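Long-range contact in spindle assembly checkpoint serine/threonine-protein kinase BUB1 (Saccharomyces cerevisiae, PDB 3ESL), which phosphorylates proteins on serine and threonine and signals in the spindle assembly checkpoint, delaying anaphase until chromosomes are bioriented on the spindle: residues 23-37 / 59-73. Residues are numbered along the deposited sequence; the frame is centred on the assembly and turned at random. Where two conformers were deposited one is given.
Sequences LEDMDDPLDLFLDYM and TMERCLIYIQDMETY
F33 lies flat on the backbone of C63, whose CA sits 3.6 Å from the centroid of the F33 ring, nearly over its centre. With CG anti to the carbonyl carbon (chi1 -78°), the phenyl reaches into a hole formed by R62, C63, Y66 and I67, a knobs-into-holes fit. C63 SG meets the same ring obliquely and also touches L30 CD1 at 3.7 Å. Y66 comes in at the edge of the F33 ring, CD2 in the phenyl plane, and the ring planes of F33 and Y66 are inclined at 52°. One face of Y66 is in turn covered by L23, with CD1 3.9 Å from the ring centroid, a CH-pi contact. An alanine in place of F33 would probably leave the hole unfilled, uncover C63 and free the Y66 ring to shift.

Segments 29-37 and 59-67, parts of helices 29-47 and 49-67, run antiparallel (170°), their axes approaching to 10.2 Å: a helical hairpin in the all-alpha, TPR-related N-terminal domain of BUB1, which contains Mad3/BUB1 homology region 1. Farther along, T59 sets its CG2 against both Y36 CD2 and M37 CG, while its OG1 hydrogen-bonds to V55 O. M37, bent at chi3, lays SD against M60 CG at 3.5 Å.

At the other end, Y73 OH donates to the anti lone pair of D28 OD1 (2.7 Å), carboxylate and ring nearly coplanar; R78 takes OD2 in a salt bridge. The hydroxyl oxygen also accepts a weak bond from L30 N, and L30 CB packs 3.5 Å from Y73 CE1.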
ATOM      1  N   LEU A  23       8.135 -17.035  12.718  0.80 23.14           N
ATOM      2  CA  LEU A  23       8.348 -16.297  11.460  0.80 23.43           C
ATOM      3  C   LEU A  23       9.646 -16.628  10.773  0.80 23.77           C
ATOM      4  O   LEU A  23       9.687 -16.827   9.546  0.80 20.74           O
ATOM      5  CB  LEU A  23       8.341 -14.785  11.672  0.80 24.87           C
ATOM      6  CG  LEU A  23       7.102 -13.921  11.539  0.80 26.61           C
ATOM      7  CD1 LEU A  23       7.528 -12.497  11.838  0.80 24.22           C
ATOM      8  CD2 LEU A  23       6.439 -14.018  10.151  0.80 21.47           C
ATOM      9  N   GLU A  24      10.715 -16.669  11.567  1.00 23.83           N
ATOM     10  CA  GLU A  24      12.063 -16.770  11.014  1.00 26.00           C
ATOM     11  C   GLU A  24      12.275 -18.009  10.137  1.00 24.68           C
ATOM     12  O   GLU A  24      13.029 -17.951   9.167  1.00 27.59           O
ATOM     13  CB  GLU A  24      13.102 -16.726  12.128  1.00 30.23           C
ATOM     14  CG  GLU A  24      14.531 -16.569  11.626  1.00 39.08           C
ATOM     15  CD  GLU A  24      15.492 -16.207  12.733  1.00 46.57           C
ATOM     16  OE1 GLU A  24      15.316 -16.725  13.860  1.00 49.39           O
ATOM     17  OE2 GLU A  24      16.415 -15.400  12.475  1.00 50.33           O
ATOM     18  N   ASP A  25      11.607 -19.107  10.475  1.00 23.65           N
ATOM     19  CA  ASP A  25      11.801 -20.378   9.777  1.00 25.07           C
ATOM     20  C   ASP A  25      10.747 -20.665   8.699  1.00 22.24           C
ATOM     21  O   ASP A  25      10.759 -21.742   8.096  1.00 23.63           O
ATOM     22  CB  ASP A  25      11.822 -21.524  10.781  1.00 27.46           C
ATOM     23  CG  ASP A  25      12.999 -21.442  11.743  1.00 33.68           C
ATOM     24  OD1 ASP A  25      14.083 -20.931  11.362  1.00 31.99           O
ATOM     25  OD2 ASP A  25      12.823 -21.901  12.888  1.00 38.33           O
ATOM     26  N   MET A  26       9.842 -19.713   8.453  1.00 20.96           N
ATOM     27  CA  MET A  26       8.748 -19.961   7.496  1.00 18.87           C
ATOM     28  C   MET A  26       9.166 -19.777   6.055  1.00 18.74           C
ATOM     29  O   MET A  26      10.010 -18.920   5.766  1.00 19.38           O
ATOM     30  CB  MET A  26       7.569 -19.027   7.771  1.00 20.42           C
ATOM     31  CG  MET A  26       6.810 -19.399   9.031  1.00 21.31           C
ATOM     32  SD  MET A  26       5.379 -18.348   9.306  1.00 22.25           S
ATOM     33  CE  MET A  26       4.220 -18.932   8.051  1.00 22.67           C
ATOM     34  N   ASP A  27       8.574 -20.577   5.160  1.00 19.66           N
ATOM     35  CA  ASP A  27       8.727 -20.341   3.706  1.00 19.47           C
ATOM     36  C   ASP A  27       7.951 -19.100   3.299  1.00 18.49           C
ATOM     37  O   ASP A  27       8.394 -18.337   2.438  1.00 20.98           O
ATOM     38  CB  ASP A  27       8.203 -21.528   2.907  1.00 19.32           C
ATOM     39  CG  ASP A  27       9.022 -22.774   3.138  1.00 23.34           C
ATOM     40  OD1 ASP A  27      10.256 -22.670   3.026  1.00 21.24           O
ATOM     41  OD2 ASP A  27       8.425 -23.821   3.476  1.00 27.94           O
ATOM     42  N   ASP A  28       6.783 -18.914   3.910  0.80 14.36           N
ATOM     43  CA  ASP A  28       5.892 -17.794   3.563  0.80 13.94           C
ATOM     44  C   ASP A  28       5.516 -17.004   4.827  0.80 13.64           C
ATOM     45  O   ASP A  28       4.373 -17.043   5.280  0.80 14.67           O
ATOM     46  CB  ASP A  28       4.640 -18.359   2.861  0.80 13.20           C
ATOM     47  CG  ASP A  28       3.780 -17.287   2.162  0.80 17.29           C
ATOM     48  OD1 ASP A  28       4.209 -16.137   1.940  0.80 16.45           O
ATOM     49  OD2 ASP A  28       2.631 -17.637   1.839  0.80 17.44           O
ATOM     50  N   PRO A  29       6.480 -16.248   5.382  1.00 17.86           N
ATOM     51  CA  PRO A  29       6.195 -15.500   6.612  1.00 18.08           C
ATOM     52  C   PRO A  29       5.047 -14.487   6.417  1.00 18.94           C
ATOM     53  O   PRO A  29       4.317 -14.168   7.370  1.00 17.52           O
ATOM     54  CB  PRO A  29       7.519 -14.792   6.897  1.00 18.87           C
ATOM     55  CG  PRO A  29       8.212 -14.709   5.524  1.00 18.33           C
ATOM     56  CD  PRO A  29       7.852 -16.009   4.889  1.00 18.42           C
ATOM     57  N   LEU A  30       4.862 -14.004   5.187  1.00 17.54           N
ATOM     58  CA  LEU A  30       3.753 -13.074   4.920  1.00 18.43           C
ATOM     59  C   LEU A  30       2.399 -13.690   5.314  1.00 18.41           C
ATOM     60  O   LEU A  30       1.513 -12.987   5.817  1.00 20.65           O
ATOM     61  CB  LEU A  30       3.731 -12.673   3.439  1.00 17.47           C
ATOM     62  CG  LEU A  30       2.627 -11.683   3.038  1.00 18.72           C
ATOM     63  CD1 LEU A  30       2.699 -10.414   3.875  1.00 20.88           C
ATOM     64  CD2 LEU A  30       2.758 -11.350   1.554  1.00 19.88           C
ATOM     65  N   ASP A  31       2.250 -14.994   5.109  1.00 19.08           N
ATOM     66  CA  ASP A  31       0.987 -15.676   5.414  1.00 20.40           C
ATOM     67  C   ASP A  31       0.611 -15.574   6.890  1.00 20.09           C
ATOM     68  O   ASP A  31      -0.558 -15.403   7.205  1.00 19.92           O
ATOM     69  CB  ASP A  31       1.042 -17.137   4.975  1.00 22.16           C
ATOM     70  CG  ASP A  31      -0.316 -17.806   5.012  1.00 29.39           C
ATOM     71  OD1 ASP A  31      -1.246 -17.287   4.355  1.00 30.65           O
ATOM     72  OD2 ASP A  31      -0.438 -18.844   5.711  1.00 32.65           O
ATOM     73  N   LEU A  32       1.602 -15.628   7.778  1.00 19.77           N
ATOM     74  CA  LEU A  32       1.321 -15.543   9.220  1.00 19.39           C
ATOM     75  C   LEU A  32       0.847 -14.126   9.568  1.00 19.04           C
ATOM     76  O   LEU A  32      -0.150 -13.958  10.277  1.00 19.04           O
ATOM     77  CB  LEU A  32       2.540 -15.970  10.057  1.00 18.19           C
ATOM     78  CG  LEU A  32       2.418 -15.781  11.584  1.00 19.99           C
ATOM     79  CD1 LEU A  32       1.230 -16.541  12.170  1.00 20.39           C
ATOM     80  CD2 LEU A  32       3.737 -16.184  12.276  1.00 18.85           C
ATOM     81  N   PHE A  33       1.539 -13.106   9.058  0.80 15.16           N
ATOM     82  CA  PHE A  33       1.049 -11.733   9.193  0.80 15.94           C
ATOM     83  C   PHE A  33      -0.371 -11.574   8.641  0.80 17.38           C
ATOM     84  O   PHE A  33      -1.215 -10.922   9.273  0.80 15.79           O
ATOM     85  CB  PHE A  33       1.972 -10.726   8.478  0.80 15.53           C
ATOM     86  CG  PHE A  33       3.222 -10.397   9.235  0.80 17.48           C
ATOM     87  CD1 PHE A  33       3.169  -9.632  10.408  0.80 18.23           C
ATOM     88  CD2 PHE A  33       4.466 -10.824   8.759  0.80 20.02           C
ATOM     89  CE1 PHE A  33       4.348  -9.303  11.088  0.80 16.06           C
ATOM     90  CE2 PHE A  33       5.646 -10.499   9.424  0.80 18.34           C
ATOM     91  CZ  PHE A  33       5.581  -9.739  10.593  0.80 18.22           C
ATOM     92  N   LEU A  34      -0.628 -12.131   7.457  1.00 18.28           N
ATOM     93  CA  LEU A  34      -1.963 -12.010   6.854  1.00 20.67           C
ATOM     94  C   LEU A  34      -3.042 -12.637   7.733  1.00 20.60           C
ATOM     95  O   LEU A  34      -4.095 -12.027   7.948  1.00 21.14           O
ATOM     96  CB  LEU A  34      -2.014 -12.645   5.460  1.00 19.17           C
ATOM     97  CG  LEU A  34      -1.250 -11.925   4.362  1.00 24.82           C
ATOM     98  CD1 LEU A  34      -1.241 -12.808   3.124  1.00 25.79           C
ATOM     99  CD2 LEU A  34      -1.905 -10.584   4.049  1.00 31.26           C
ATOM    100  N   ASP A  35      -2.773 -13.836   8.253  1.00 20.61           N
ATOM    101  CA  ASP A  35      -3.741 -14.537   9.114  1.00 22.55           C
ATOM    102  C   ASP A  35      -4.078 -13.668  10.315  1.00 21.46           C
ATOM    103  O   ASP A  35      -5.249 -13.472  10.659  1.00 21.15           O
ATOM    104  CB  ASP A  35      -3.178 -15.872   9.598  1.00 24.41           C
ATOM    105  CG  ASP A  35      -3.298 -16.981   8.572  1.00 28.38           C
ATOM    106  OD1 ASP A  35      -4.054 -16.835   7.585  1.00 31.67           O
ATOM    107  OD2 ASP A  35      -2.626 -18.016   8.779  1.00 31.99           O
ATOM    108  N   TYR A  36      -3.039 -13.107  10.924  1.00 19.09           N
ATOM    109  CA  TYR A  36      -3.215 -12.303  12.132  1.00 20.74           C
ATOM    110  C   TYR A  36      -3.979 -11.013  11.821  1.00 20.79           C
ATOM    111  O   TYR A  36      -4.925 -10.674  12.517  1.00 19.39           O
ATOM    112  CB  TYR A  36      -1.853 -12.053  12.775  1.00 18.13           C
ATOM    113  CG  TYR A  36      -1.859 -11.328  14.106  1.00 21.36           C
ATOM    114  CD1 TYR A  36      -2.976 -11.368  14.952  1.00 21.13           C
ATOM    115  CD2 TYR A  36      -0.717 -10.645  14.536  1.00 20.09           C
ATOM    116  CE1 TYR A  36      -2.959 -10.718  16.200  1.00 22.72           C
ATOM    117  CE2 TYR A  36      -0.696  -9.975  15.777  1.00 22.62           C
ATOM    118  CZ  TYR A  36      -1.818 -10.030  16.595  1.00 22.89           C
ATOM    119  OH  TYR A  36      -1.801  -9.369  17.800  1.00 25.16           O
ATOM    120  N   MET A  37      -3.603 -10.318  10.745  1.00 19.70           N
ATOM    121  CA  MET A  37      -4.279  -9.077  10.363  1.00 21.65           C
ATOM    122  C   MET A  37      -5.756  -9.274  10.005  1.00 21.59           C
ATOM    123  O   MET A  37      -6.611  -8.459  10.369  0.80 20.77           O
ATOM    124  CB  MET A  37      -3.514  -8.392   9.220  1.00 20.84           C
ATOM    125  CG  MET A  37      -2.186  -7.845   9.687  1.00 21.00           C
ATOM    126  SD  MET A  37      -1.316  -7.021   8.332  1.00 28.44           S
ATOM    127  CE  MET A  37      -0.987  -8.362   7.207  1.00 26.63           C
ATOM    128  N   THR A  59       0.458  -4.080  13.801  1.00 22.13           N
ATOM    129  CA  THR A  59       0.710  -5.345  13.131  1.00 22.46           C
ATOM    130  C   THR A  59       1.010  -5.093  11.655  1.00 18.61           C
ATOM    131  O   THR A  59       1.911  -5.727  11.095  1.00 21.63           O
ATOM    132  CB  THR A  59      -0.463  -6.320  13.319  1.00 22.04           C
ATOM    133  OG1 THR A  59      -0.647  -6.530  14.728  1.00 22.81           O
ATOM    134  CG2 THR A  59      -0.147  -7.663  12.683  1.00 22.20           C
ATOM    135  N   MET A  60       0.271  -4.174  11.048  1.00 18.98           N
ATOM    136  CA  MET A  60       0.460  -3.892   9.622  1.00 19.73           C
ATOM    137  C   MET A  60       1.849  -3.269   9.431  1.00 20.83           C
ATOM    138  O   MET A  60       2.569  -3.607   8.494  1.00 18.09           O
ATOM    139  CB  MET A  60      -0.638  -2.974   9.093  1.00 18.22           C
ATOM    140  CG  MET A  60      -1.986  -3.664   9.001  1.00 23.42           C
ATOM    141  SD  MET A  60      -3.243  -2.569   8.335  1.00 27.12           S
ATOM    142  CE  MET A  60      -2.741  -2.532   6.633  1.00 29.62           C
ATOM    143  N   GLU A  61       2.229  -2.379  10.347  1.00 19.75           N
ATOM    144  CA  GLU A  61       3.548  -1.747  10.279  1.00 20.52           C
ATOM    145  C   GLU A  61       4.654  -2.792  10.443  1.00 19.97           C
ATOM    146  O   GLU A  61       5.644  -2.777   9.692  1.00 20.52           O
ATOM    147  CB  GLU A  61       3.671  -0.638  11.328  1.00 20.66           C
ATOM    148  CG  GLU A  61       2.784   0.535  11.030  1.00 21.97           C
ATOM    149  CD  GLU A  61       2.964   1.671  12.017  1.00 24.46           C
ATOM    150  OE1 GLU A  61       3.799   1.530  12.939  1.00 28.72           O
ATOM    151  OE2 GLU A  61       2.270   2.694  11.845  1.00 23.87           O
ATOM    152  N   ARG A  62       4.490  -3.690  11.412  0.50 18.71           N
ATOM    153  CA  ARG A  62       5.438  -4.794  11.608  0.50 19.42           C
ATOM    154  C   ARG A  62       5.579  -5.629  10.339  0.50 20.06           C
ATOM    155  O   ARG A  62       6.696  -5.964   9.924  0.50 19.96           O
ATOM    156  CB  ARG A  62       5.008  -5.686  12.777  0.50 22.51           C
ATOM    157  CG  ARG A  62       5.348  -5.117  14.140  0.50 23.99           C
ATOM    158  CD  ARG A  62       4.729  -5.971  15.243  0.50 24.30           C
ATOM    159  NE  ARG A  62       5.541  -7.143  15.562  0.50 23.16           N
ATOM    160  CZ  ARG A  62       5.231  -8.022  16.514  0.50 22.65           C
ATOM    161  NH1 ARG A  62       4.129  -7.860  17.220  0.50 25.31           N
ATOM    162  NH2 ARG A  62       6.021  -9.060  16.758  0.50 23.10           N
ATOM    163  N   CYS A  63       4.441  -5.950   9.725  1.00 18.24           N
ATOM    164  CA  CYS A  63       4.431  -6.736   8.486  1.00 18.66           C
ATOM    165  C   CYS A  63       5.240  -6.029   7.392  1.00 20.19           C
ATOM    166  O   CYS A  63       6.138  -6.619   6.776  1.00 20.38           O
ATOM    167  CB  CYS A  63       2.992  -6.933   8.020  1.00 18.79           C
ATOM    168  SG  CYS A  63       2.894  -7.755   6.420  1.00 21.67           S
ATOM    169  N   LEU A  64       4.921  -4.759   7.158  1.00 18.17           N
ATOM    170  CA  LEU A  64       5.582  -4.011   6.076  1.00 19.56           C
ATOM    171  C   LEU A  64       7.095  -3.953   6.294  1.00 21.53           C
ATOM    172  O   LEU A  64       7.885  -4.199   5.372  1.00 21.97           O
ATOM    173  CB  LEU A  64       4.990  -2.615   5.951  1.00 19.82           C
ATOM    174  CG  LEU A  64       3.508  -2.598   5.547  1.00 18.33           C
ATOM    175  CD1 LEU A  64       2.979  -1.151   5.446  1.00 20.44           C
ATOM    176  CD2 LEU A  64       3.276  -3.371   4.233  1.00 21.06           C
ATOM    177  N   ILE A  65       7.482  -3.687   7.537  1.00 20.78           N
ATOM    178  CA  ILE A  65       8.901  -3.570   7.912  1.00 21.13           C
ATOM    179  C   ILE A  65       9.627  -4.906   7.796  1.00 22.74           C
ATOM    180  O   ILE A  65      10.739  -4.971   7.268  1.00 24.22           O
ATOM    181  CB  ILE A  65       9.045  -2.961   9.336  1.00 26.53           C
ATOM    182  CG1 ILE A  65       8.611  -1.490   9.323  1.00 31.12           C
ATOM    183  CG2 ILE A  65      10.486  -3.127   9.886  1.00 25.65           C
ATOM    184  CD1 ILE A  65       9.436  -0.594   8.407  1.00 37.63           C
ATOM    185  N   TYR A  66       8.989  -5.978   8.259  1.00 18.73           N
ATOM    186  CA  TYR A  66       9.617  -7.296   8.223  1.00 20.48           C
ATOM    187  C   TYR A  66       9.818  -7.816   6.795  1.00 21.59           C
ATOM    188  O   TYR A  66      10.868  -8.375   6.464  1.00 22.85           O
ATOM    189  CB  TYR A  66       8.794  -8.294   9.022  1.00 22.48           C
ATOM    190  CG  TYR A  66       9.501  -9.605   9.275  1.00 23.86           C
ATOM    191  CD1 TYR A  66      10.346  -9.753  10.377  1.00 27.15           C
ATOM    192  CD2 TYR A  66       9.322 -10.693   8.428  1.00 23.36           C
ATOM    193  CE1 TYR A  66      10.989 -10.954  10.620  1.00 30.41           C
ATOM    194  CE2 TYR A  66       9.968 -11.897   8.659  1.00 26.15           C
ATOM    195  CZ  TYR A  66      10.795 -12.021   9.758  1.00 27.66           C
ATOM    196  OH  TYR A  66      11.433 -13.224   9.997  1.00 30.57           O
ATOM    197  N   ILE A  67       8.809  -7.616   5.956  1.00 20.70           N
ATOM    198  CA  ILE A  67       8.791  -8.217   4.633  1.00 20.04           C
ATOM    199  C   ILE A  67       9.495  -7.334   3.569  1.00 23.60           C
ATOM    200  O   ILE A  67       9.976  -7.855   2.554  1.00 22.30           O
ATOM    201  CB  ILE A  67       7.327  -8.569   4.218  1.00 20.38           C
ATOM    202  CG1 ILE A  67       6.663  -9.519   5.242  1.00 20.00           C
ATOM    203  CG2 ILE A  67       7.264  -9.099   2.766  1.00 18.91           C
ATOM    204  CD1 ILE A  67       7.174 -10.982   5.238  1.00 23.86           C
ATOM    205  N   GLN A  68       9.601  -6.026   3.823  1.00 21.86           N
ATOM    206  CA  GLN A  68      10.031  -5.052   2.788  1.00 24.11           C
ATOM    207  C   GLN A  68      11.392  -5.307   2.122  1.00 30.01           C
ATOM    208  O   GLN A  68      11.568  -4.991   0.942  1.00 33.21           O
ATOM    209  CB  GLN A  68      10.000  -3.610   3.302  1.00 26.10           C
ATOM    210  CG  GLN A  68      11.020  -3.311   4.423  1.00 26.50           C
ATOM    211  CD  GLN A  68      11.124  -1.837   4.786  1.00 30.76           C
ATOM    212  OE1 GLN A  68      11.787  -1.472   5.768  1.00 34.50           O
ATOM    213  NE2 GLN A  68      10.473  -0.985   4.005  1.00 31.22           N
ATOM    214  N   ASP A  69      12.347  -5.839   2.867  1.00 32.12           N
ATOM    215  CA  ASP A  69      13.692  -6.008   2.301  1.00 37.23           C
ATOM    216  C   ASP A  69      13.901  -7.397   1.691  1.00 37.84           C
ATOM    217  O   ASP A  69      14.957  -7.666   1.098  1.00 36.74           O
ATOM    218  CB  ASP A  69      14.787  -5.647   3.317  1.00 40.90           C
ATOM    219  CG  ASP A  69      14.924  -4.133   3.536  1.00 44.02           C
ATOM    220  OD1 ASP A  69      14.831  -3.357   2.559  1.00 47.70           O
ATOM    221  OD2 ASP A  69      15.145  -3.720   4.692  1.00 46.43           O
ATOM    222  N   MET A  70      12.882  -8.257   1.816  1.00 30.76           N
ATOM    223  CA  MET A  70      12.857  -9.541   1.129  1.00 26.80           C
ATOM    224  C   MET A  70      12.462  -9.290  -0.322  1.00 27.83           C
ATOM    225  O   MET A  70      11.271  -9.068  -0.628  1.00 26.30           O
ATOM    226  CB  MET A  70      11.859 -10.502   1.783  1.00 27.65           C
ATOM    227  CG  MET A  70      12.235 -10.934   3.189  1.00 27.36           C
ATOM    228  SD  MET A  70      10.992 -12.043   3.866  1.00 28.41           S
ATOM    229  CE  MET A  70      11.738 -12.464   5.435  1.00 31.32           C
ATOM    230  N   GLU A  71      13.460  -9.333  -1.200  0.50 25.85           N
ATOM    231  CA  GLU A  71      13.284  -9.049  -2.626  0.50 27.61           C
ATOM    232  C   GLU A  71      12.279  -9.978  -3.294  0.50 25.12           C
ATOM    233  O   GLU A  71      11.632  -9.603  -4.282  0.50 23.44           O
ATOM    234  CB  GLU A  71      14.629  -9.132  -3.355  0.50 30.09           C
ATOM    235  CG  GLU A  71      15.600  -8.017  -2.983  0.50 34.36           C
ATOM    236  CD  GLU A  71      16.915  -8.100  -3.739  0.50 34.99           C
ATOM    237  OE1 GLU A  71      17.695  -9.049  -3.494  0.50 38.89           O
ATOM    238  OE2 GLU A  71      17.172  -7.204  -4.568  0.50 39.25           O
ATOM    239  N   THR A  72      12.156 -11.189  -2.754  1.00 21.86           N
ATOM    240  CA  THR A  72      11.258 -12.197  -3.316  1.00 22.60           C
ATOM    241  C   THR A  72       9.794 -11.744  -3.249  1.00 20.24           C
ATOM    242  O   THR A  72       8.988 -12.185  -4.060  1.00 19.37           O
ATOM    243  CB  THR A  72      11.385 -13.574  -2.632  1.00 20.99           C
ATOM    244  OG1 THR A  72      10.888 -13.492  -1.292  1.00 20.35           O
ATOM    245  CG2 THR A  72      12.848 -14.092  -2.631  1.00 20.02           C
ATOM    246  N   TYR A  73       9.465 -10.894  -2.272  1.00 19.43           N
ATOM    247  CA  TYR A  73       8.080 -10.408  -2.092  1.00 18.64           C
ATOM    248  C   TYR A  73       7.745  -9.109  -2.841  1.00 18.73           C
ATOM    249  O   TYR A  73       6.591  -8.626  -2.787  1.00 18.62           O
ATOM    250  CB  TYR A  73       7.824 -10.204  -0.602  1.00 19.12           C
ATOM    251  CG  TYR A  73       7.480 -11.456   0.165  1.00 16.89           C
ATOM    252  CD1 TYR A  73       6.241 -12.089  -0.009  1.00 17.39           C
ATOM    253  CD2 TYR A  73       8.370 -11.991   1.103  1.00 17.79           C
ATOM    254  CE1 TYR A  73       5.906 -13.223   0.716  1.00 18.03           C
ATOM    255  CE2 TYR A  73       8.029 -13.103   1.847  1.00 17.81           C
ATOM    256  CZ  TYR A  73       6.809 -13.716   1.650  1.00 19.09           C
ATOM    257  OH  TYR A  73       6.470 -14.817   2.377  1.00 19.85           O
TER